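Local atomic coordinates of probable AP endonuclease (African swine fever virus, PDB entry 6KI3), a protein that probably cleaves DNA on the 5' side of abasic sites during repair, using zinc ions, and also has 3'-5' exonuclease, 3'-phosphatase and 3'-repair diesterase activities. Residues F44-V49 with P272-R277; L146-N151 with A186-S191; G180-T185 with M221-D226. All blocks are in the same frame, centred on the assembly; numbering follows the deposited sequence.

Interaction 1 of 3, residues F44-V49 with P272-R277; sequences FKSAQV and PAILER. With ZN (zinc ion), chain J; nucleotides of chain C.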
loop_
_atom_site.group_PDB
_atom_site.type_symbol
_atom_site.label_atom_id
_atom_site.label_comp_id
_atom_site.label_asym_id
_atom_site.label_seq_id
_atom_site.Cartn_x
_atom_site.Cartn_y
_atom_site.Cartn_z
ATOM N N PHE A 44 3.338 -1.231 16.052
ATOM C CA PHE A 44 3.345 -1.008 14.612
ATOM C C PHE A 44 4.762 -1.089 14.063
ATOM O O PHE A 44 5.676 -0.429 14.566
ATOM C CB PHE A 44 2.732 0.354 14.285
ATOM C CG PHE A 44 1.266 0.451 14.595
ATOM C CD1 PHE A 44 0.421 -0.621 14.364
ATOM C CD2 PHE A 44 0.735 1.616 15.125
ATOM C CE1 PHE A 44 -0.930 -0.530 14.649
ATOM C CE2 PHE A 44 -0.614 1.714 15.409
ATOM C CZ PHE A 44 -1.447 0.639 15.173
ATOM N N LYS A 45 4.942 -1.909 13.030
ATOM C CA LYS A 45 6.222 -2.032 12.352
ATOM C C LYS A 45 6.269 -1.277 11.032
ATOM O O LYS A 45 7.360 -1.093 10.480
ATOM C CB LYS A 45 6.552 -3.511 12.106
ATOM N N SER A 46 5.124 -0.834 10.516
ATOM C CA SER A 46 5.070 -0.111 9.255
ATOM C C SER A 46 4.062 1.026 9.364
ATOM O O SER A 46 3.323 1.144 10.346
ATOM C CB SER A 46 4.709 -1.039 8.086
ATOM O OG SER A 46 3.393 -1.547 8.216
ATOM N N ALA A 47 4.047 1.870 8.336
ATOM C CA ALA A 47 3.124 2.993 8.235
ATOM C C ALA A 47 3.155 3.505 6.803
ATOM O O ALA A 47 4.088 3.222 6.046
ATOM C CB ALA A 47 3.479 4.115 9.216
ATOM N N GLN A 48 2.114 4.207 6.417
ATOM C CA GLN A 48 1.992 4.843 5.122
ATOM C C GLN A 48 1.566 6.322 5.242
ATOM O O GLN A 48 0.694 6.645 5.980
ATOM C CB GLN A 48 1.059 4.070 4.214
ATOM C CG GLN A 48 0.911 4.663 2.836
ATOM C CD GLN A 48 0.049 3.823 1.916
ATOM O OE1 GLN A 48 0.503 2.880 1.339
ATOM N NE2 GLN A 48 -1.180 4.180 1.796
ATOM N N VAL A 49 2.200 7.203 4.501
ATOM C CA VAL A 49 1.904 8.629 4.563
ATOM C C VAL A 49 1.935 9.216 3.159
ATOM O O VAL A 49 2.508 8.645 2.229
ATOM C CB VAL A 49 2.896 9.395 5.468
ATOM C CG1 VAL A 49 2.705 9.014 6.928
ATOM C CG2 VAL A 49 4.330 9.133 5.025
ATOM N N PRO A 272 5.625 -6.022 4.059
ATOM C CA PRO A 272 4.882 -4.928 4.693
ATOM C C PRO A 272 3.397 -5.036 4.384
ATOM O O PRO A 272 3.000 -5.375 3.267
ATOM C CB PRO A 272 5.492 -3.667 4.066
ATOM C CG PRO A 272 6.754 -4.127 3.384
ATOM C CD PRO A 272 6.504 -5.539 2.984
ATOM N N ALA A 273 2.576 -4.745 5.390
ATOM C CA ALA A 273 1.125 -4.789 5.259
ATOM C C ALA A 273 0.546 -3.512 5.847
ATOM O O ALA A 273 0.779 -3.208 7.022
ATOM C CB ALA A 273 0.542 -6.020 5.957
ATOM N N ILE A 274 -0.204 -2.772 5.035
ATOM C CA ILE A 274 -0.754 -1.477 5.419
ATOM C C ILE A 274 -2.272 -1.550 5.350
ATOM O O ILE A 274 -2.834 -1.933 4.319
ATOM C CB ILE A 274 -0.227 -0.349 4.511
ATOM C CG1 ILE A 274 1.303 -0.335 4.498
ATOM C CG2 ILE A 274 -0.775 0.994 4.966
ATOM C CD1 ILE A 274 1.925 0.082 5.809
ATOM N N LEU A 275 -2.930 -1.183 6.447
ATOM C CA LEU A 275 -4.379 -1.027 6.469
ATOM C C LEU A 275 -4.725 0.416 6.130
ATOM O O LEU A 275 -4.163 1.348 6.713
ATOM C CB LEU A 275 -4.958 -1.401 7.836
ATOM C CG LEU A 275 -5.007 -2.873 8.262
ATOM C CD1 LEU A 275 -3.629 -3.415 8.624
ATOM C CD2 LEU A 275 -5.974 -3.052 9.424
ATOM N N GLU A 276 -5.644 0.602 5.190
ATOM C CA GLU A 276 -6.016 1.932 4.710
ATOM C C GLU A 276 -7.461 2.211 5.118
ATOM O O GLU A 276 -8.400 1.930 4.371
ATOM C CB GLU A 276 -5.825 2.030 3.199
ATOM C CG GLU A 276 -4.459 1.561 2.727
ATOM C CD GLU A 276 -4.294 1.673 1.225
ATOM O OE1 GLU A 276 -3.679 2.659 0.762
ATOM O OE2 GLU A 276 -4.786 0.778 0.506
ATOM N N ARG A 277 -7.627 2.828 6.261
ATOM C CA ARG A 277 -8.931 3.158 6.743
ATOM C C ARG A 277 -9.156 4.622 6.833
ATOM O O ARG A 277 -8.363 5.312 7.347
ATOM C CB ARG A 277 -9.162 2.621 8.129
ATOM C CG ARG A 277 -9.239 1.147 8.263
ATOM C CD ARG A 277 -10.313 0.465 7.481
ATOM N NE ARG A 277 -9.814 -0.864 7.374
ATOM C CZ ARG A 277 -9.052 -1.288 6.401
ATOM N NH1 ARG A 277 -8.788 -0.541 5.380
ATOM N NH2 ARG A 277 -8.602 -2.488 6.435
HETATM ZN ZN ZN J . -4.325 1.046 -1.716
ATOM O "O5'" 3DR C 1 -6.408 4.137 -1.106
ATOM P P 3DR C 1 -6.380 3.453 -2.562
ATOM O OP1 3DR C 1 -5.240 4.147 -3.265
ATOM O OP2 3DR C 1 -6.138 1.997 -2.255
ATOM O OP3 3DR C 1 -7.737 3.761 -3.147
ATOM C "C2'" 3DR C 1 -4.942 7.002 1.911
ATOM C "C5'" 3DR C 1 -6.209 5.539 -0.943
ATOM C "C4'" 3DR C 1 -6.558 5.905 0.493
ATOM O "O4'" 3DR C 1 -5.982 4.938 1.374
ATOM C "C1'" 3DR C 1 -5.180 5.571 2.372
ATOM C "C3'" 3DR C 1 -6.022 7.271 0.884
ATOM O "O3'" 3DR C 1 -7.067 8.021 1.505
#

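Interaction 2 of 3, residues L146-N151 with A186-S191; sequences LETPHN and AHIWSS. With ZN (zinc ion), chain J; ZN (zinc ion), chain K; ZN (zinc ion), chain I; nucleotides of chain C.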
loop_
_atom_site.group_PDB
_atom_site.type_symbol
_atom_site.label_atom_id
_atom_site.label_comp_id
_atom_site.label_asym_id
_atom_site.label_seq_id
_atom_site.Cartn_x
_atom_site.Cartn_y
_atom_site.Cartn_z
ATOM N N LEU A 146 4.159 -0.673 -7.646
ATOM C CA LEU A 146 3.015 -0.542 -8.539
ATOM C C LEU A 146 1.807 -1.226 -7.908
ATOM O O LEU A 146 1.841 -2.431 -7.635
ATOM C CB LEU A 146 3.331 -1.146 -9.906
ATOM C CG LEU A 146 4.537 -0.541 -10.629
ATOM C CD1 LEU A 146 4.701 -1.156 -12.009
ATOM C CD2 LEU A 146 4.406 0.972 -10.721
ATOM N N GLU A 147 0.744 -0.459 -7.677
ATOM C CA GLU A 147 -0.422 -0.959 -6.964
ATOM C C GLU A 147 -1.442 -1.544 -7.930
ATOM O O GLU A 147 -1.663 -1.010 -9.021
ATOM C CB GLU A 147 -1.067 0.156 -6.138
ATOM C CG GLU A 147 -2.254 -0.303 -5.304
ATOM C CD GLU A 147 -2.801 0.785 -4.403
ATOM O OE1 GLU A 147 -3.833 0.546 -3.744
ATOM O OE2 GLU A 147 -2.201 1.880 -4.351
ATOM N N THR A 148 -2.056 -2.648 -7.521
ATOM C CA THR A 148 -3.146 -3.245 -8.278
ATOM C C THR A 148 -4.314 -2.267 -8.347
ATOM O O THR A 148 -4.838 -1.866 -7.296
ATOM C CB THR A 148 -3.593 -4.556 -7.634
ATOM O OG1 THR A 148 -3.968 -4.315 -6.271
ATOM C CG2 THR A 148 -2.467 -5.581 -7.668
ATOM N N PRO A 149 -4.741 -1.848 -9.538
ATOM C CA PRO A 149 -5.835 -0.873 -9.624
ATOM C C PRO A 149 -7.209 -1.523 -9.593
ATOM O O PRO A 149 -7.335 -2.729 -9.355
ATOM C CB PRO A 149 -5.575 -0.188 -10.968
ATOM C CG PRO A 149 -4.970 -1.272 -11.800
ATOM C CD PRO A 149 -4.151 -2.131 -10.858
ATOM N N HIS A 150 -8.246 -0.726 -9.836
ATOM C CA HIS A 150 -9.615 -1.218 -9.876
ATOM C C HIS A 150 -10.338 -0.581 -11.053
ATOM O O HIS A 150 -10.341 0.645 -11.192
ATOM C CB HIS A 150 -10.353 -0.912 -8.565
ATOM C CG HIS A 150 -10.410 0.546 -8.231
ATOM N ND1 HIS A 150 -11.430 1.366 -8.663
ATOM C CD2 HIS A 150 -9.569 1.333 -7.520
ATOM C CE1 HIS A 150 -11.216 2.595 -8.228
ATOM N NE2 HIS A 150 -10.095 2.601 -7.531
ATOM N N ASN A 151 -10.925 -1.415 -11.908
ATOM C CA ASN A 151 -11.795 -0.936 -12.972
ATOM C C ASN A 151 -12.708 -2.078 -13.395
ATOM O O ASN A 151 -12.547 -3.222 -12.965
ATOM C CB ASN A 151 -11.000 -0.377 -14.164
ATOM C CG ASN A 151 -10.294 -1.456 -14.973
ATOM O OD1 ASN A 151 -10.929 -2.269 -15.647
ATOM N ND2 ASN A 151 -8.968 -1.448 -14.929
ATOM N N ALA A 186 -8.662 -5.041 -1.674
ATOM C CA ALA A 186 -9.934 -4.439 -2.058
ATOM C C ALA A 186 -9.997 -4.119 -3.546
ATOM O O ALA A 186 -11.097 -4.048 -4.105
ATOM C CB ALA A 186 -10.184 -3.166 -1.247
ATOM N N HIS A 187 -8.848 -3.934 -4.197
ATOM C CA HIS A 187 -8.842 -3.563 -5.607
ATOM C C HIS A 187 -8.976 -4.782 -6.510
ATOM O O HIS A 187 -9.759 -4.767 -7.466
ATOM C CB HIS A 187 -7.570 -2.785 -5.941
ATOM C CG HIS A 187 -7.498 -1.442 -5.285
ATOM N ND1 HIS A 187 -6.509 -0.526 -5.570
ATOM C CD2 HIS A 187 -8.294 -0.861 -4.358
ATOM C CE1 HIS A 187 -6.700 0.562 -4.846
ATOM N NE2 HIS A 187 -7.776 0.383 -4.102
ATOM N N ILE A 188 -8.216 -5.846 -6.230
ATOM C CA ILE A 188 -8.348 -7.061 -7.030
ATOM C C ILE A 188 -9.731 -7.666 -6.845
ATOM O O ILE A 188 -10.267 -8.305 -7.758
ATOM C CB ILE A 188 -7.233 -8.070 -6.687
ATOM C CG1 ILE A 188 -7.396 -8.612 -5.265
ATOM C CG2 ILE A 188 -5.861 -7.433 -6.865
ATOM C CD1 ILE A 188 -6.470 -9.767 -4.947
ATOM N N TRP A 189 -10.333 -7.473 -5.669
ATOM C CA TRP A 189 -11.727 -7.855 -5.474
ATOM C C TRP A 189 -12.642 -7.023 -6.362
ATOM O O TRP A 189 -13.512 -7.561 -7.056
ATOM C CB TRP A 189 -12.104 -7.690 -4.002
ATOM C CG TRP A 189 -13.574 -7.784 -3.723
ATOM C CD1 TRP A 189 -14.470 -6.755 -3.697
ATOM C CD2 TRP A 189 -14.315 -8.969 -3.412
ATOM N NE1 TRP A 189 -15.725 -7.226 -3.396
ATOM C CE2 TRP A 189 -15.656 -8.582 -3.215
ATOM C CE3 TRP A 189 -13.976 -10.319 -3.282
ATOM C CZ2 TRP A 189 -16.658 -9.497 -2.896
ATOM C CZ3 TRP A 189 -14.972 -11.225 -2.967
ATOM C CH2 TRP A 189 -16.297 -10.811 -2.778
ATOM N N SER A 190 -12.451 -5.700 -6.352
ATOM C CA SER A 190 -13.240 -4.823 -7.210
ATOM C C SER A 190 -13.027 -5.141 -8.684
ATOM O O SER A 190 -13.932 -4.936 -9.500
ATOM C CB SER A 190 -12.892 -3.363 -6.920
ATOM O OG SER A 190 -13.507 -2.489 -7.850
ATOM N N SER A 191 -11.847 -5.644 -9.044
ATOM C CA SER A 191 -11.562 -6.013 -10.424
ATOM C C SER A 191 -12.034 -7.420 -10.772
ATOM O O SER A 191 -11.872 -7.840 -11.922
ATOM C CB SER A 191 -10.064 -5.882 -10.707
ATOM O OG SER A 191 -9.662 -4.523 -10.682
HETATM ZN ZN ZN J . -4.325 1.046 -1.716
HETATM ZN ZN ZN K . -3.345 3.492 -3.525
HETATM ZN ZN ZN I . -8.546 1.789 -2.771
ATOM O "O5'" 3DR C 1 -6.408 4.137 -1.106
ATOM P P 3DR C 1 -6.380 3.453 -2.562
ATOM O OP1 3DR C 1 -5.240 4.147 -3.265
ATOM O OP2 3DR C 1 -6.138 1.997 -2.255
ATOM O OP3 3DR C 1 -7.737 3.761 -3.147
ATOM C "C2'" 3DR C 1 -4.942 7.002 1.911
ATOM C "C5'" 3DR C 1 -6.209 5.539 -0.943
ATOM C "C4'" 3DR C 1 -6.558 5.905 0.493
ATOM O "O4'" 3DR C 1 -5.982 4.938 1.374
ATOM C "C1'" 3DR C 1 -5.180 5.571 2.372
ATOM C "C3'" 3DR C 1 -6.022 7.271 0.884
ATOM O "O3'" 3DR C 1 -7.067 8.021 1.505
#

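Interaction 3 of 3, residues G180-T185 with M221-D226; sequences GLCIDT and MFHLND. With ZN (zinc ion), chain J.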
loop_
_atom_site.group_PDB
_atom_site.type_symbol
_atom_site.label_atom_id
_atom_site.label_comp_id
_atom_site.label_asym_id
_atom_site.label_seq_id
_atom_site.Cartn_x
_atom_site.Cartn_y
_atom_site.Cartn_z
ATOM N N GLY A 180 8.650 -2.617 -7.538
ATOM C CA GLY A 180 7.963 -3.567 -6.689
ATOM C C GLY A 180 6.485 -3.640 -7.031
ATOM O O GLY A 180 5.995 -2.943 -7.922
ATOM N N LEU A 181 5.791 -4.506 -6.297
ATOM C CA LEU A 181 4.365 -4.736 -6.479
ATOM C C LEU A 181 3.639 -4.468 -5.171
ATOM O O LEU A 181 4.076 -4.925 -4.109
ATOM C CB LEU A 181 4.095 -6.170 -6.948
ATOM C CG LEU A 181 2.644 -6.651 -6.888
ATOM C CD1 LEU A 181 1.781 -5.894 -7.884
ATOM C CD2 LEU A 181 2.561 -8.152 -7.131
ATOM N N CYS A 182 2.540 -3.725 -5.249
ATOM C CA CYS A 182 1.656 -3.494 -4.114
ATOM C C CYS A 182 0.313 -4.142 -4.416
ATOM O O CYS A 182 -0.363 -3.761 -5.378
ATOM C CB CYS A 182 1.485 -2.002 -3.833
ATOM S SG CYS A 182 0.429 -1.645 -2.410
ATOM N N ILE A 183 -0.067 -5.121 -3.604
ATOM C CA ILE A 183 -1.302 -5.869 -3.795
ATOM C C ILE A 183 -2.345 -5.297 -2.845
ATOM O O ILE A 183 -2.272 -5.502 -1.628
ATOM C CB ILE A 183 -1.094 -7.371 -3.560
ATOM C CG1 ILE A 183 -0.094 -7.931 -4.572
ATOM C CG2 ILE A 183 -2.417 -8.116 -3.652
ATOM C CD1 ILE A 183 0.267 -9.376 -4.328
ATOM N N ASP A 184 -3.314 -4.572 -3.397
ATOM C CA ASP A 184 -4.441 -4.049 -2.633
ATOM C C ASP A 184 -5.594 -5.035 -2.784
ATOM O O ASP A 184 -6.157 -5.181 -3.875
ATOM C CB ASP A 184 -4.828 -2.651 -3.113
ATOM C CG ASP A 184 -5.733 -1.925 -2.134
ATOM O OD1 ASP A 184 -6.699 -2.541 -1.637
ATOM O OD2 ASP A 184 -5.473 -0.735 -1.855
ATOM N N THR A 185 -5.941 -5.711 -1.685
ATOM C CA THR A 185 -6.939 -6.775 -1.748
ATOM C C THR A 185 -8.310 -6.240 -2.145
ATOM O O THR A 185 -9.056 -6.903 -2.873
ATOM C CB THR A 185 -7.018 -7.502 -0.404
ATOM O OG1 THR A 185 -7.314 -6.560 0.636
ATOM C CG2 THR A 185 -5.699 -8.194 -0.095
ATOM N N MET A 221 4.538 -5.704 -1.348
ATOM C CA MET A 221 3.873 -5.159 -0.173
ATOM C C MET A 221 2.367 -5.305 -0.349
ATOM O O MET A 221 1.872 -5.577 -1.445
ATOM C CB MET A 221 4.247 -3.689 0.062
ATOM C CG MET A 221 3.686 -2.733 -0.974
ATOM S SD MET A 221 3.961 -1.010 -0.529
ATOM C CE MET A 221 2.846 -0.839 0.862
ATOM N N PHE A 222 1.630 -5.112 0.744
ATOM C CA PHE A 222 0.200 -5.387 0.758
ATOM C C PHE A 222 -0.587 -4.243 1.378
ATOM O O PHE A 222 -0.149 -3.624 2.354
ATOM C CB PHE A 222 -0.106 -6.677 1.521
ATOM C CG PHE A 222 0.220 -7.919 0.753
ATOM C CD1 PHE A 222 1.481 -8.480 0.824
ATOM C CD2 PHE A 222 -0.737 -8.522 -0.047
ATOM C CE1 PHE A 222 1.782 -9.621 0.115
ATOM C CE2 PHE A 222 -0.442 -9.666 -0.760
ATOM C CZ PHE A 222 0.820 -10.217 -0.678
ATOM N N HIS A 223 -1.755 -3.979 0.798
ATOM C CA HIS A 223 -2.787 -3.142 1.397
ATOM C C HIS A 223 -3.913 -4.069 1.840
ATOM O O HIS A 223 -4.654 -4.595 1.002
ATOM C CB HIS A 223 -3.295 -2.093 0.410
ATOM C CG HIS A 223 -2.314 -1.001 0.123
ATOM N ND1 HIS A 223 -2.461 -0.128 -0.935
ATOM C CD2 HIS A 223 -1.176 -0.632 0.758
ATOM C CE1 HIS A 223 -1.455 0.728 -0.940
ATOM N NE2 HIS A 223 -0.661 0.443 0.075
ATOM N N LEU A 224 -4.032 -4.281 3.150
ATOM C CA LEU A 224 -5.033 -5.194 3.705
ATOM C C LEU A 224 -6.334 -4.425 3.893
ATOM O O LEU A 224 -6.578 -3.817 4.936
ATOM C CB LEU A 224 -4.547 -5.803 5.014
ATOM C CG LEU A 224 -3.282 -6.659 4.940
ATOM C CD1 LEU A 224 -3.049 -7.389 6.256
ATOM C CD2 LEU A 224 -3.365 -7.642 3.782
ATOM N N ASN A 225 -7.185 -4.460 2.870
ATOM C CA ASN A 225 -8.443 -3.725 2.876
ATOM C C ASN A 225 -9.587 -4.656 2.510
ATOM O O ASN A 225 -9.528 -5.347 1.488
ATOM C CB ASN A 225 -8.409 -2.548 1.895
ATOM C CG ASN A 225 -7.284 -1.576 2.183
ATOM O OD1 ASN A 225 -6.931 -1.340 3.338
ATOM N ND2 ASN A 225 -6.716 -1.003 1.128
ATOM N N ASP A 226 -10.620 -4.675 3.346
ATOM C CA ASP A 226 -11.892 -5.242 2.938
ATOM C C ASP A 226 -12.607 -4.249 2.025
ATOM O O ASP A 226 -12.265 -3.065 1.968
ATOM C CB ASP A 226 -12.750 -5.577 4.159
ATOM C CG ASP A 226 -13.725 -6.710 3.897
ATOM O OD1 ASP A 226 -14.290 -6.767 2.786
ATOM O OD2 ASP A 226 -13.926 -7.545 4.806
HETATM ZN ZN ZN J . -4.325 1.046 -1.716
#

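Interaction 1 of 3, residues F44-V49 with P272-R277
Gln48 and Glu276 meet inside the TIM barrel, at the zinc site at the C-terminal ends of its strands. Gln48 NE2 donates to Glu276 OE1 at 3.1 Å, with an N-H...O angle of 153°. The acceptor lies close to the amide plane. The donor meets OE1 on the anti side, tilted out of the carboxylate plane, and amide and carboxylate stand 82° apart. Gln48 has an extended chain, which carries the amide inward to the carboxylate. Its OE1 accepts from NE2 of the zinc ligand His223. One amide thus steadies two ligands of the same metal.

Glu276 divides its oxygens. OE2 binds the zinc ion of chain J at 2.3 Å and also receives Asn225 ND2. OE1 faces Gln48 and lies 3.3 Å from O4' of nucleotide 1 of chain C, an abasic-site analogue. CB of Glu276 comes close to the same sugar oxygen.

Deeper in the barrel, Ile274 sends its two branches to different partners. CG2 packs on Gln48 CB at 3.7 Å. CD1 lies against Ser46 OG at 3.3 Å and near Ala47 N at 3.8 Å.

The two strand segments share no backbone hydrogen bonds. Their axes approach to 6.9 Å and cross at -54°. Strand 6-10 lies between them in the sheet and pairs with both in parallel. Strand 79-83 flanks 46-49 on its other side, and strand 220-227 flanks 272-275. Helices 25-39 and 282-300 cover the outside.

Interaction 2 of 3, residues L146-N151 with A186-S191
His187 ND1 donates to the carbonyl oxygen Thr148 O at 2.8 Å. In this TIM barrel the bond joins the loop after strand 143-147 to the short helix 185-190, which follows the neighbouring strand 179-184, at the zinc site. The oxygen lies almost in the imidazole plane, and the N-H...O angle is 147°. The bond fixes the rotation of the ring. NE2 is thereby aimed at the zinc ion of chain I, 2.1 Å away, which Asp236 and His238 also bind. The carbonyl probably makes the imidazole a stronger zinc donor.

His150 adds an edge-to-face stack. A chi1 of 59° folds its ring back toward His187. Its CD2 edge sits over the centre of one face of the His187 ring, with the planes 67° apart. Its ND1 is bonded to Gly234.

Glu147 bridges two metals. OE1 binds the zinc ion of chain J and OE2 that of chain K, each at 2.1 Å. The phosphate of nucleotide 1 of chain C touches all three zinc ions, so both segments hold the same group.

Beyond the metals, Thr148 OG1 accepts a hydrogen bond from the backbone N of Asp184. Thr148 CB packs against Ile188 CG2 at 3.7 Å.

Interaction 3 of 3, residues G180-T185 with M221-D226
Cys182 and His223 lie in the tight part, where neighbouring parallel strands pair. Backbone bonds run from Met221 N to Leu181 O, Ile183 N to Met221 O and His223 N to Ile183 O, each 2.9 Å. With chi1 at -179° the Cys182 thiol swings away from its backbone N and over the imidazole. The sulfur is 3.4 Å from the ring centroid and 12° off the normal. On the outer face, Ile183 CD1 packs on Phe222 CE2 at 3.6 Å.

Asp184 OD2 and His223 ND1 bind the zinc ion of chain J at 2.1 and 2.3 Å. Carboxylate and ring stand 87° apart. Asp184 OD1 accepts Asn225 ND2 at 3.2 Å on the syn side, tilted out of the carboxylate plane; ND2 also bonds Glu276 OE2. OD1 also caps the next helix.

Past the strands the contact loosens, though its touching residues stay buried. Leu224 starts out away from 180-185 and packs on Ile266 of helix 258-269. Thr185 N bonds His223 O at 3.2 Å, and OG1 donates to Asn225 O at 2.7 Å. Glu147 and Glu276 complete the protein ligands of this zinc. Ligands at the C-terminal ends of strands typify endonuclease IV-type TIM barrels.

Overall arrangement
From the N terminus, strand 46-49 is the first of the contact segments. Its partner 272-277 arrives only 223 residues later, so interaction 1 closes the longest loop. It bridges across the first strand, 6-10, joining the second strand of the barrel to the last. Interactions 2 and 3 both fall within that loop. They cross: 146-151 is followed by 180-185, then 186-191, then 221-226. Strand 179-184 runs directly into helix 185-190, so the same stretch serves both. Strand 143-147 pairs with 179-184, and 220-227 pairs with 272-275, which links interactions 2, 3 and 1 around the sheet. The zinc ion of chain J is common to all three.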